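Local coordinates for protein DNA polymerase II large subunit (Pyrococcus horikoshii, PDB 5BKH) that contains a mini-intein that probably excises itself from its precursor by protein splicing, here in a domain-swapped form, at residues I16-N21 with I55-F60; E31-F36 with Y46-P51; L69-E74 with N157-H162; D82-F87 with I146-D151. One frame throughout, in Å; residues are numbered along the deposited sequence.

Interaction 1. Residues I16-N21 with I55-F60; sequences ILVQIN and IKVYSF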
# COMPACT_ATOMS: atom_id res chain seq x y z
N ILE A 16 -16.76 25.20 -9.07
CA ILE A 16 -17.83 25.24 -8.08
C ILE A 16 -18.44 26.63 -8.12
O ILE A 16 -17.83 27.60 -8.57
CB ILE A 16 -17.33 24.89 -6.66
CG1 ILE A 16 -16.61 26.08 -6.04
CG2 ILE A 16 -16.44 23.66 -6.69
CD1 ILE A 16 -16.41 25.95 -4.54
N LEU A 17 -19.66 26.72 -7.61
CA LEU A 17 -20.47 27.92 -7.78
C LEU A 17 -20.54 28.74 -6.49
O LEU A 17 -20.88 28.23 -5.41
CB LEU A 17 -21.84 27.55 -8.35
CG LEU A 17 -23.10 28.40 -8.37
CD1 LEU A 17 -23.91 28.09 -9.58
CD2 LEU A 17 -23.93 27.86 -7.25
N VAL A 18 -20.18 30.02 -6.63
CA VAL A 18 -19.99 30.93 -5.52
C VAL A 18 -20.65 32.25 -5.88
O VAL A 18 -21.06 32.48 -7.01
CB VAL A 18 -18.49 31.16 -5.20
CG1 VAL A 18 -17.89 29.96 -4.50
CG2 VAL A 18 -17.71 31.51 -6.47
N GLN A 19 -20.75 33.12 -4.88
CA GLN A 19 -21.19 34.49 -5.06
C GLN A 19 -20.05 35.40 -4.63
O GLN A 19 -19.61 35.36 -3.47
CB GLN A 19 -22.45 34.77 -4.24
CG GLN A 19 -22.85 36.23 -4.17
CD GLN A 19 -24.20 36.41 -3.51
OE1 GLN A 19 -25.15 35.69 -3.80
NE2 GLN A 19 -24.29 37.38 -2.61
N ILE A 20 -19.54 36.19 -5.58
CA ILE A 20 -18.52 37.20 -5.32
C ILE A 20 -19.14 38.56 -5.60
O ILE A 20 -19.77 38.76 -6.65
CB ILE A 20 -17.24 36.97 -6.14
CG1 ILE A 20 -17.38 37.42 -7.60
CG2 ILE A 20 -16.87 35.50 -6.15
CD1 ILE A 20 -16.24 36.98 -8.49
N ASN A 21 -19.00 39.48 -4.64
CA ASN A 21 -19.55 40.84 -4.74
C ASN A 21 -21.00 40.83 -5.23
O ASN A 21 -21.40 41.63 -6.08
CB ASN A 21 -18.68 41.71 -5.64
CG ASN A 21 -17.29 41.93 -5.06
OD1 ASN A 21 -17.13 42.20 -3.87
ND2 ASN A 21 -16.27 41.83 -5.91
N ILE A 55 -16.52 36.95 -0.66
CA ILE A 55 -16.68 35.57 -1.11
C ILE A 55 -17.78 34.91 -0.31
O ILE A 55 -17.92 35.14 0.90
CB ILE A 55 -15.35 34.79 -0.99
CG1 ILE A 55 -15.32 33.60 -1.96
CG2 ILE A 55 -15.10 34.32 0.44
CD1 ILE A 55 -15.50 33.98 -3.40
N LYS A 56 -18.59 34.09 -0.99
CA LYS A 56 -19.44 33.12 -0.32
C LYS A 56 -19.63 31.94 -1.25
O LYS A 56 -19.65 32.10 -2.48
CB LYS A 56 -20.79 33.72 0.09
CG LYS A 56 -20.79 34.38 1.47
CD LYS A 56 -22.03 34.06 2.27
CE LYS A 56 -22.39 35.22 3.19
NZ LYS A 56 -23.43 34.84 4.18
N VAL A 57 -19.73 30.74 -0.68
CA VAL A 57 -19.88 29.53 -1.48
C VAL A 57 -21.34 29.08 -1.39
O VAL A 57 -21.96 29.16 -0.32
CB VAL A 57 -18.91 28.42 -1.02
CG1 VAL A 57 -19.08 28.13 0.44
CG2 VAL A 57 -19.09 27.15 -1.83
N TYR A 58 -21.89 28.61 -2.52
CA TYR A 58 -23.25 28.11 -2.54
C TYR A 58 -23.28 26.65 -2.08
O TYR A 58 -22.61 25.79 -2.67
CB TYR A 58 -23.82 28.25 -3.95
CG TYR A 58 -24.45 29.59 -4.27
CD1 TYR A 58 -23.89 30.44 -5.23
CD2 TYR A 58 -25.67 29.95 -3.73
CE1 TYR A 58 -24.47 31.65 -5.53
CE2 TYR A 58 -26.28 31.15 -4.05
CZ TYR A 58 -25.67 32.00 -4.96
OH TYR A 58 -26.27 33.20 -5.29
N SER A 59 -24.04 26.38 -1.02
CA SER A 59 -24.21 25.03 -0.49
C SER A 59 -25.70 24.69 -0.42
O SER A 59 -26.55 25.46 -0.88
CB SER A 59 -23.56 24.93 0.88
OG SER A 59 -23.40 23.58 1.28
N PHE A 60 -26.03 23.55 0.19
CA PHE A 60 -27.41 23.08 0.27
C PHE A 60 -27.78 22.76 1.71
O PHE A 60 -26.99 22.17 2.45
CB PHE A 60 -27.62 21.83 -0.60
CG PHE A 60 -29.07 21.48 -0.83
CD1 PHE A 60 -29.80 22.11 -1.82
CD2 PHE A 60 -29.70 20.53 -0.04
CE1 PHE A 60 -31.13 21.80 -2.03
CE2 PHE A 60 -31.03 20.21 -0.25
CZ PHE A 60 -31.74 20.85 -1.24
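Ile55 opens this antiparallel pairing of strand 55-61 with strand 15-20, part of the curled, mainly beta core of an intein splicing domain, consistent with the Hint fold of the family. The two strands splay, with 137° between their N-to-C directions. With CG1 carried anti to the backbone N (chi1 -156°), Ile55 brings CD1 up to CG2 of Ile20, 3.4 Å away, and the same methyl reaches the flank of Val18. Lys56 joins mainly through its backbone: its O receives the N-H of Gln19 at 2.8 Å in a fairly straight bond, whereas the return bond from Lys56 N to Gln19 O is bent. Val57 pairs with Val18 as a non-hydrogen-bonded couple, and here the side chains do the work: CG1 of Val18 lies 3.9 Å from CB of Val57, while CG2 of Val57 meets CD1 of Ile16. Val164 of strand 164-166 also touches Ile16 and Val57. Tyr58 points toward strand 15-20. Its N-H goes to Leu17 O, and Leu133 of the second subunit packs on both Leu17 and Tyr58. The ring passes obliquely by Leu17, with CD1 of Tyr58 3.3 Å from CD2 of Leu17, and at its far end the OH of Tyr58 stands 3.1 Å from OE1 of Gln19, amide and ring planes turned 68° apart.

Interaction 2. Residues E31-F36 with Y46-P51; sequences ELYELF and YVRKKP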
# COMPACT_ATOMS: atom_id res chain seq x y z
N GLU A 31 -8.64 28.92 -8.98
CA GLU A 31 -9.00 30.33 -8.91
C GLU A 31 -9.51 30.70 -7.53
O GLU A 31 -9.17 31.77 -7.00
CB GLU A 31 -10.06 30.66 -9.96
CG GLU A 31 -9.66 30.32 -11.38
CD GLU A 31 -10.70 30.75 -12.40
OE1 GLU A 31 -11.07 31.95 -12.41
OE2 GLU A 31 -11.15 29.90 -13.20
N LEU A 32 -10.31 29.83 -6.92
CA LEU A 32 -10.83 30.13 -5.58
C LEU A 32 -9.69 30.26 -4.58
O LEU A 32 -9.73 31.13 -3.69
CB LEU A 32 -11.81 29.04 -5.15
CG LEU A 32 -12.37 29.18 -3.74
CD1 LEU A 32 -13.05 30.53 -3.58
CD2 LEU A 32 -13.34 28.05 -3.43
N TYR A 33 -8.66 29.42 -4.71
CA TYR A 33 -7.48 29.56 -3.87
C TYR A 33 -6.77 30.88 -4.14
O TYR A 33 -6.47 31.63 -3.21
CB TYR A 33 -6.53 28.38 -4.10
CG TYR A 33 -5.39 28.34 -3.13
CD1 TYR A 33 -5.62 28.17 -1.77
CD2 TYR A 33 -4.08 28.50 -3.56
CE1 TYR A 33 -4.57 28.14 -0.87
CE2 TYR A 33 -3.03 28.47 -2.66
CZ TYR A 33 -3.28 28.30 -1.32
OH TYR A 33 -2.24 28.27 -0.43
N GLU A 34 -6.52 31.18 -5.41
CA GLU A 34 -5.85 32.43 -5.75
C GLU A 34 -6.71 33.66 -5.48
O GLU A 34 -6.24 34.78 -5.70
CB GLU A 34 -5.41 32.41 -7.22
CG GLU A 34 -4.04 31.76 -7.40
CD GLU A 34 -3.96 30.91 -8.65
OE1 GLU A 34 -4.87 31.00 -9.51
OE2 GLU A 34 -2.98 30.13 -8.77
N LEU A 35 -7.95 33.48 -5.03
CA LEU A 35 -8.81 34.57 -4.58
C LEU A 35 -8.67 34.85 -3.09
O LEU A 35 -9.35 35.74 -2.58
CB LEU A 35 -10.27 34.26 -4.92
CG LEU A 35 -10.89 34.98 -6.12
CD1 LEU A 35 -10.13 34.69 -7.40
CD2 LEU A 35 -12.34 34.56 -6.25
N PHE A 36 -7.83 34.09 -2.39
CA PHE A 36 -7.52 34.33 -0.99
C PHE A 36 -6.04 34.69 -0.88
O PHE A 36 -5.30 34.66 -1.87
CB PHE A 36 -7.84 33.09 -0.14
CG PHE A 36 -9.30 32.93 0.17
CD1 PHE A 36 -10.22 32.73 -0.85
CD2 PHE A 36 -9.76 32.96 1.48
CE1 PHE A 36 -11.57 32.58 -0.57
CE2 PHE A 36 -11.10 32.81 1.76
CZ PHE A 36 -12.01 32.62 0.74
N TYR A 46 -0.90 24.02 2.17
CA TYR A 46 -0.95 25.47 2.15
C TYR A 46 -2.38 25.90 2.45
O TYR A 46 -3.31 25.50 1.75
CB TYR A 46 -0.50 26.01 0.80
CG TYR A 46 0.97 25.82 0.50
CD1 TYR A 46 1.92 26.66 1.05
CD2 TYR A 46 1.40 24.80 -0.35
CE1 TYR A 46 3.27 26.50 0.77
CE2 TYR A 46 2.74 24.63 -0.63
CZ TYR A 46 3.67 25.48 -0.07
OH TYR A 46 5.01 25.30 -0.35
N VAL A 47 -2.55 26.71 3.50
CA VAL A 47 -3.85 27.20 3.93
C VAL A 47 -3.92 28.69 3.66
O VAL A 47 -2.98 29.44 3.97
CB VAL A 47 -4.08 26.91 5.43
CG1 VAL A 47 -5.54 27.13 5.79
CG2 VAL A 47 -3.64 25.49 5.77
N ARG A 48 -5.03 29.13 3.07
CA ARG A 48 -5.32 30.55 2.88
C ARG A 48 -6.64 30.85 3.57
O ARG A 48 -7.65 30.19 3.31
CB ARG A 48 -5.38 30.91 1.39
CG ARG A 48 -4.02 31.18 0.77
CD ARG A 48 -4.15 31.81 -0.61
NE ARG A 48 -3.02 31.48 -1.47
CZ ARG A 48 -2.55 32.26 -2.43
NH1 ARG A 48 -3.11 33.43 -2.71
NH2 ARG A 48 -1.50 31.86 -3.15
N LYS A 49 -6.62 31.85 4.46
CA LYS A 49 -7.75 32.15 5.32
C LYS A 49 -8.36 33.53 5.11
O LYS A 49 -9.51 33.73 5.51
CB LYS A 49 -7.33 32.02 6.80
CG LYS A 49 -7.10 30.59 7.25
CD LYS A 49 -7.09 30.48 8.77
CE LYS A 49 -5.82 29.78 9.25
NZ LYS A 49 -5.84 29.55 10.72
N LYS A 50 -7.64 34.47 4.51
CA LYS A 50 -8.17 35.81 4.32
C LYS A 50 -8.58 36.00 2.88
O LYS A 50 -7.75 35.81 1.98
CB LYS A 50 -7.14 36.87 4.72
CG LYS A 50 -7.54 37.69 5.93
CD LYS A 50 -6.88 39.06 5.91
CE LYS A 50 -7.52 39.96 4.86
NZ LYS A 50 -7.19 41.40 5.08
N PRO A 51 -9.84 36.35 2.60
CA PRO A 51 -10.24 36.64 1.22
C PRO A 51 -9.98 38.10 0.87
O PRO A 51 -10.09 39.00 1.71
CB PRO A 51 -11.75 36.34 1.24
CG PRO A 51 -12.16 36.69 2.63
CD PRO A 51 -10.98 36.37 3.53
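Phe36 and Pro51 face each other as an antiparallel, non-hydrogen-bonded pair with CA atoms 4.2 Å apart. On that pair, CB of Pro51 sits over one face of the Phe36 ring, 3.8 Å from its centroid and shifted toward the rim, a CH-pi contact. The contact lies where Tyr33 of the short helix of this intein domain, and Phe36 beyond it, meet strand 45-51 of the core sheet. Arg48 is the central piece. Its chain runs extended from CG to NE across the face of Tyr33, with CD 3.9 Å from the ring centroid and the guanidinium carbon in an off-centre cation-pi position; guanidinium and ring planes stand 62° apart. NH1 of Arg48 then bonds to Phe36 O at 2.6 Å, the oxygen lying close to the guanidinium plane. Replacing Arg48 with an alanine would probably strip one face of the Tyr33 ring of its cover and leave Phe36 O without this donor. Glu39 adds a second hold, its OE2 taking both NH2 of Arg48 in a salt bridge and the hydroxyl of Tyr33. That hydroxyl also rests against CB of Tyr46, 3.1 Å from Tyr33 OH.

Interaction 3. Residues L69-E74 with N157-H162; sequences LTDIEE and NAKKYH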
# COMPACT_ATOMS: atom_id res chain seq x y z
N LEU A 69 -26.28 30.29 1.06
CA LEU A 69 -24.93 30.86 1.08
C LEU A 69 -24.22 30.53 2.39
O LEU A 69 -24.82 30.60 3.46
CB LEU A 69 -24.98 32.38 0.90
CG LEU A 69 -25.48 32.87 -0.45
CD1 LEU A 69 -25.65 34.37 -0.43
CD2 LEU A 69 -24.46 32.49 -1.53
N THR A 70 -22.94 30.20 2.29
CA THR A 70 -22.16 29.99 3.50
C THR A 70 -20.75 30.54 3.32
O THR A 70 -20.29 30.82 2.21
CB THR A 70 -22.14 28.51 3.93
OG1 THR A 70 -21.96 28.43 5.35
CG2 THR A 70 -21.01 27.76 3.25
N ASP A 71 -20.08 30.72 4.46
CA ASP A 71 -18.79 31.38 4.51
C ASP A 71 -17.67 30.40 4.21
O ASP A 71 -17.67 29.25 4.67
CB ASP A 71 -18.57 32.02 5.88
CG ASP A 71 -19.45 33.22 6.11
OD1 ASP A 71 -19.68 33.99 5.15
OD2 ASP A 71 -19.93 33.40 7.25
N ILE A 72 -16.69 30.86 3.43
CA ILE A 72 -15.50 30.09 3.09
C ILE A 72 -14.45 30.39 4.16
O ILE A 72 -13.77 31.41 4.10
CB ILE A 72 -14.99 30.43 1.70
CG1 ILE A 72 -16.05 30.13 0.64
CG2 ILE A 72 -13.70 29.68 1.41
CD1 ILE A 72 -15.51 30.05 -0.77
N GLU A 73 -14.33 29.51 5.15
CA GLU A 73 -13.37 29.74 6.22
C GLU A 73 -11.93 29.62 5.71
O GLU A 73 -11.14 30.57 5.80
CB GLU A 73 -13.62 28.78 7.38
CG GLU A 73 -14.98 28.97 8.03
CD GLU A 73 -15.27 27.92 9.10
OE1 GLU A 73 -14.59 26.88 9.11
OE2 GLU A 73 -16.19 28.14 9.92
N GLU A 74 -11.58 28.46 5.16
CA GLU A 74 -10.25 28.22 4.64
C GLU A 74 -10.33 27.63 3.24
O GLU A 74 -11.29 26.95 2.89
CB GLU A 74 -9.47 27.26 5.55
CG GLU A 74 -9.33 27.73 6.98
CD GLU A 74 -9.03 26.59 7.93
OE1 GLU A 74 -8.87 25.44 7.45
OE2 GLU A 74 -8.95 26.83 9.15
N ASN A 157 -12.90 24.38 3.34
CA ASN A 157 -13.55 24.36 4.65
C ASN A 157 -14.59 25.47 4.66
O ASN A 157 -14.25 26.65 4.56
CB ASN A 157 -12.53 24.53 5.77
CG ASN A 157 -11.75 23.26 6.04
OD1 ASN A 157 -12.23 22.15 5.78
ND2 ASN A 157 -10.54 23.41 6.56
N ALA A 158 -15.86 25.08 4.73
CA ALA A 158 -16.96 26.03 4.79
C ALA A 158 -17.70 25.85 6.10
O ALA A 158 -17.55 24.84 6.80
CB ALA A 158 -17.91 25.85 3.60
N LYS A 159 -18.50 26.85 6.44
CA LYS A 159 -19.18 26.87 7.73
C LYS A 159 -20.53 26.17 7.61
O LYS A 159 -21.29 26.42 6.66
CB LYS A 159 -19.35 28.31 8.21
CG LYS A 159 -20.32 28.50 9.36
CD LYS A 159 -20.98 29.87 9.28
CE LYS A 159 -19.95 30.98 9.41
NZ LYS A 159 -20.48 32.17 10.13
N LYS A 160 -20.81 25.26 8.55
CA LYS A 160 -22.07 24.54 8.66
C LYS A 160 -22.32 23.61 7.47
O LYS A 160 -22.21 22.39 7.60
CB LYS A 160 -23.24 25.52 8.81
CG LYS A 160 -24.36 25.02 9.72
CD LYS A 160 -25.38 26.12 10.00
CE LYS A 160 -26.68 25.54 10.53
NZ LYS A 160 -26.49 24.21 11.17
N TYR A 161 -22.66 24.18 6.32
CA TYR A 161 -23.05 23.41 5.14
C TYR A 161 -21.81 23.16 4.28
O TYR A 161 -21.27 24.09 3.68
CB TYR A 161 -24.14 24.14 4.37
CG TYR A 161 -25.28 24.59 5.25
CD1 TYR A 161 -25.99 23.68 6.02
CD2 TYR A 161 -25.63 25.93 5.33
CE1 TYR A 161 -27.04 24.10 6.83
CE2 TYR A 161 -26.67 26.36 6.14
CZ TYR A 161 -27.37 25.44 6.89
OH TYR A 161 -28.40 25.85 7.69
N HIS A 162 -21.38 21.90 4.21
CA HIS A 162 -20.10 21.54 3.63
C HIS A 162 -20.20 20.96 2.22
O HIS A 162 -19.18 20.57 1.65
CB HIS A 162 -19.38 20.55 4.54
CG HIS A 162 -19.41 20.94 5.99
ND1 HIS A 162 -18.81 22.08 6.46
CD2 HIS A 162 -19.98 20.34 7.06
CE1 HIS A 162 -19.00 22.17 7.76
NE2 HIS A 162 -19.71 21.13 8.15
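Thr70 and Lys159 meet through a hydrogen bond from Thr70 OG1 to Lys159 O, modelled at 2.5 Å, a length too short to be trusted exactly. Swung opposite the backbone N (chi1 -152°), the hydroxyl reaches the loop while CG2 of Thr70 touches CB of Ala158. Lys159 answers with its own N-H, given to Asp71 O at 3.1 Å, and its bent chain lies alongside Asp71, pointing the same way, in a salt bridge from NZ of Lys159 to OD2 of Asp71 whose hydrogen bond is weak. At the strand end, N-H groups of Glu73 and Glu74 both converge on Asn157 O, a classic beta bulge; the Glu73 bond is the weak one. Asn157 N returns a bond to Glu74 O, and ND2 of Asn157 gives a further one to Glu74 OE1 at 2.8 Å, approaching from above the carboxylate plane but within its own amide plane. One shell out, Tyr161 N also bonds to Lys159 O, forming a gamma turn round Lys160, and Arg6 pairs with OE1 of Glu73. The contact joins strand 66-78 to strand 153-158, neighbours in the curled sheet. Glu74 is bonded to Asn157 through both main chain and carboxylate, so a carboxylate-amide bond reinforces the bulge.

Interaction 4. Residues D82-F87 with I146-D151; sequences DHLIRF and IEPPED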
# COMPACT_ATOMS: atom_id res chain seq x y z
N ASP A 82 4.92 13.20 -5.37
CA ASP A 82 6.25 13.28 -5.96
C ASP A 82 6.24 14.30 -7.09
O ASP A 82 5.19 14.80 -7.50
CB ASP A 82 6.71 11.91 -6.47
CG ASP A 82 5.71 11.27 -7.42
OD1 ASP A 82 5.95 10.12 -7.84
OD2 ASP A 82 4.68 11.91 -7.73
N HIS A 83 7.43 14.62 -7.59
CA HIS A 83 7.60 15.65 -8.59
C HIS A 83 8.31 15.08 -9.81
O HIS A 83 8.92 14.01 -9.76
CB HIS A 83 8.39 16.83 -8.01
CG HIS A 83 9.43 16.42 -7.02
ND1 HIS A 83 9.27 16.61 -5.66
CD2 HIS A 83 10.63 15.82 -7.18
CE1 HIS A 83 10.34 16.14 -5.03
NE2 HIS A 83 11.18 15.66 -5.93
N LEU A 84 8.23 15.81 -10.91
CA LEU A 84 8.91 15.42 -12.14
C LEU A 84 10.14 16.28 -12.36
O LEU A 84 10.32 17.33 -11.74
CB LEU A 84 7.99 15.54 -13.35
CG LEU A 84 6.73 14.68 -13.35
CD1 LEU A 84 5.53 15.57 -13.16
CD2 LEU A 84 6.63 13.89 -14.64
N ILE A 85 10.99 15.80 -13.26
CA ILE A 85 12.16 16.54 -13.71
C ILE A 85 11.83 17.12 -15.08
O ILE A 85 11.31 16.42 -15.96
CB ILE A 85 13.39 15.63 -13.77
CG1 ILE A 85 14.09 15.58 -12.41
CG2 ILE A 85 14.38 16.17 -14.77
CD1 ILE A 85 15.26 14.63 -12.38
N ARG A 86 12.13 18.41 -15.25
CA ARG A 86 11.88 19.14 -16.48
C ARG A 86 13.22 19.57 -17.07
O ARG A 86 13.98 20.31 -16.42
CB ARG A 86 11.00 20.37 -16.22
CG ARG A 86 10.46 21.02 -17.48
CD ARG A 86 9.29 21.93 -17.17
NE ARG A 86 9.47 23.25 -17.75
CZ ARG A 86 9.19 23.56 -19.01
NH1 ARG A 86 8.69 22.67 -19.85
NH2 ARG A 86 9.40 24.80 -19.44
N PHE A 87 13.50 19.10 -18.28
CA PHE A 87 14.68 19.47 -19.05
C PHE A 87 14.25 20.50 -20.09
O PHE A 87 13.48 20.18 -21.01
CB PHE A 87 15.30 18.26 -19.72
CG PHE A 87 15.74 17.18 -18.78
CD1 PHE A 87 16.82 17.37 -17.94
CD2 PHE A 87 15.08 15.96 -18.75
CE1 PHE A 87 17.23 16.37 -17.07
CE2 PHE A 87 15.49 14.96 -17.89
CZ PHE A 87 16.57 15.16 -17.05
N ILE A 146 9.77 20.06 -10.94
CA ILE A 146 8.48 20.73 -11.08
C ILE A 146 7.36 19.85 -10.55
O ILE A 146 7.44 18.61 -10.56
CB ILE A 146 8.21 21.14 -12.55
CG1 ILE A 146 8.32 19.93 -13.49
CG2 ILE A 146 9.15 22.24 -12.99
CD1 ILE A 146 7.00 19.27 -13.81
N GLU A 147 6.30 20.50 -10.09
CA GLU A 147 5.09 19.83 -9.65
C GLU A 147 3.97 20.18 -10.61
O GLU A 147 3.58 21.36 -10.71
CB GLU A 147 4.72 20.25 -8.23
CG GLU A 147 5.75 19.86 -7.19
CD GLU A 147 5.46 20.48 -5.84
OE1 GLU A 147 5.06 21.66 -5.80
OE2 GLU A 147 5.64 19.78 -4.82
N PRO A 148 3.42 19.22 -11.34
CA PRO A 148 2.38 19.54 -12.33
C PRO A 148 1.12 20.03 -11.64
O PRO A 148 0.64 19.40 -10.69
CB PRO A 148 2.15 18.20 -13.04
CG PRO A 148 2.55 17.17 -12.04
CD PRO A 148 3.67 17.77 -11.24
N PRO A 149 0.58 21.18 -12.07
CA PRO A 149 -0.69 21.65 -11.51
C PRO A 149 -1.78 20.60 -11.46
O PRO A 149 -2.61 20.62 -10.54
CB PRO A 149 -1.07 22.79 -12.48
CG PRO A 149 0.23 23.19 -13.17
CD PRO A 149 1.33 22.28 -12.70
N GLU A 150 -1.80 19.67 -12.42
CA GLU A 150 -2.80 18.61 -12.43
C GLU A 150 -2.64 17.62 -11.28
O GLU A 150 -3.53 16.79 -11.08
CB GLU A 150 -2.75 17.86 -13.76
CG GLU A 150 -1.42 17.16 -14.03
CD GLU A 150 -1.17 16.95 -15.51
OE1 GLU A 150 -1.72 15.98 -16.08
OE2 GLU A 150 -0.41 17.75 -16.10
N ASP A 151 -1.54 17.69 -10.53
CA ASP A 151 -1.29 16.78 -9.43
C ASP A 151 -1.64 17.39 -8.07
O ASP A 151 -1.47 16.72 -7.05
CB ASP A 151 0.18 16.35 -9.44
CG ASP A 151 0.40 15.05 -10.19
OD1 ASP A 151 -0.24 14.87 -11.25
OD2 ASP A 151 1.22 14.22 -9.73
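Leu84 and Ile146 lie across from each other as an antiparallel hydrogen-bonded pair, tied by two backbone bonds of 2.9 Å each, Leu84 N to Ile146 O and Ile146 N to Leu84 O. Both side chains point to one face, where they overlap. Ile146 has CG1 wedged between its backbone N and carbonyl carbon (chi1 54°), and from there chi2 of 97° turns CD1 to Leu84, 3.9 Å from CB of that residue. In the other direction CG1 of Ile146 borders CB of Arg86, also 3.9 Å away, its CG2 running beside the aliphatic part of the arginine. Leu84 meanwhile sends CD1 onto the ring of Pro148, 3.5 Å from CD of the proline, the two side chains at about a right angle. With an alanine here in place of Ile146, CB of Leu84 and CB of Arg86 would lose their aliphatic neighbour, which would probably open a gap between them. These residues stand where the six-stranded sheet joins the links to the core. There CB of His83 rests on Ile146 O, while the imidazole turns outward to His83 of the third subunit; nearby, Glu147 forms a salt bridge with Arg115 of that subunit. The pairing is thus held by backbone bonds and aliphatic packing, with the charged end of Arg86 directed to Glu88 and the histidine and glutamate spent on the interface between subunits.

How the interactions relate
From the N terminus, interaction 1 pairs strand 15-20 with strand 55-61 and so closes a loop that holds interaction 2 nested within it, helix 29-34 against strand 45-51. The two touch, Ile55 packing on Phe36 and on Leu32. Strand 66-78 then opens interaction 3, in series with both and neighbouring each in the same curled sheet: Ile72 meets Phe36 and Leu32, and Val57 bonds to Thr70. Before residues 157-162 close that wide loop, the chain builds the six-stranded sheet, and interaction 4 ties its base, nested inside interaction 3 with centres about 31 Å apart. No loops cross; the first three contacts knit the core, the fourth the distant lobe.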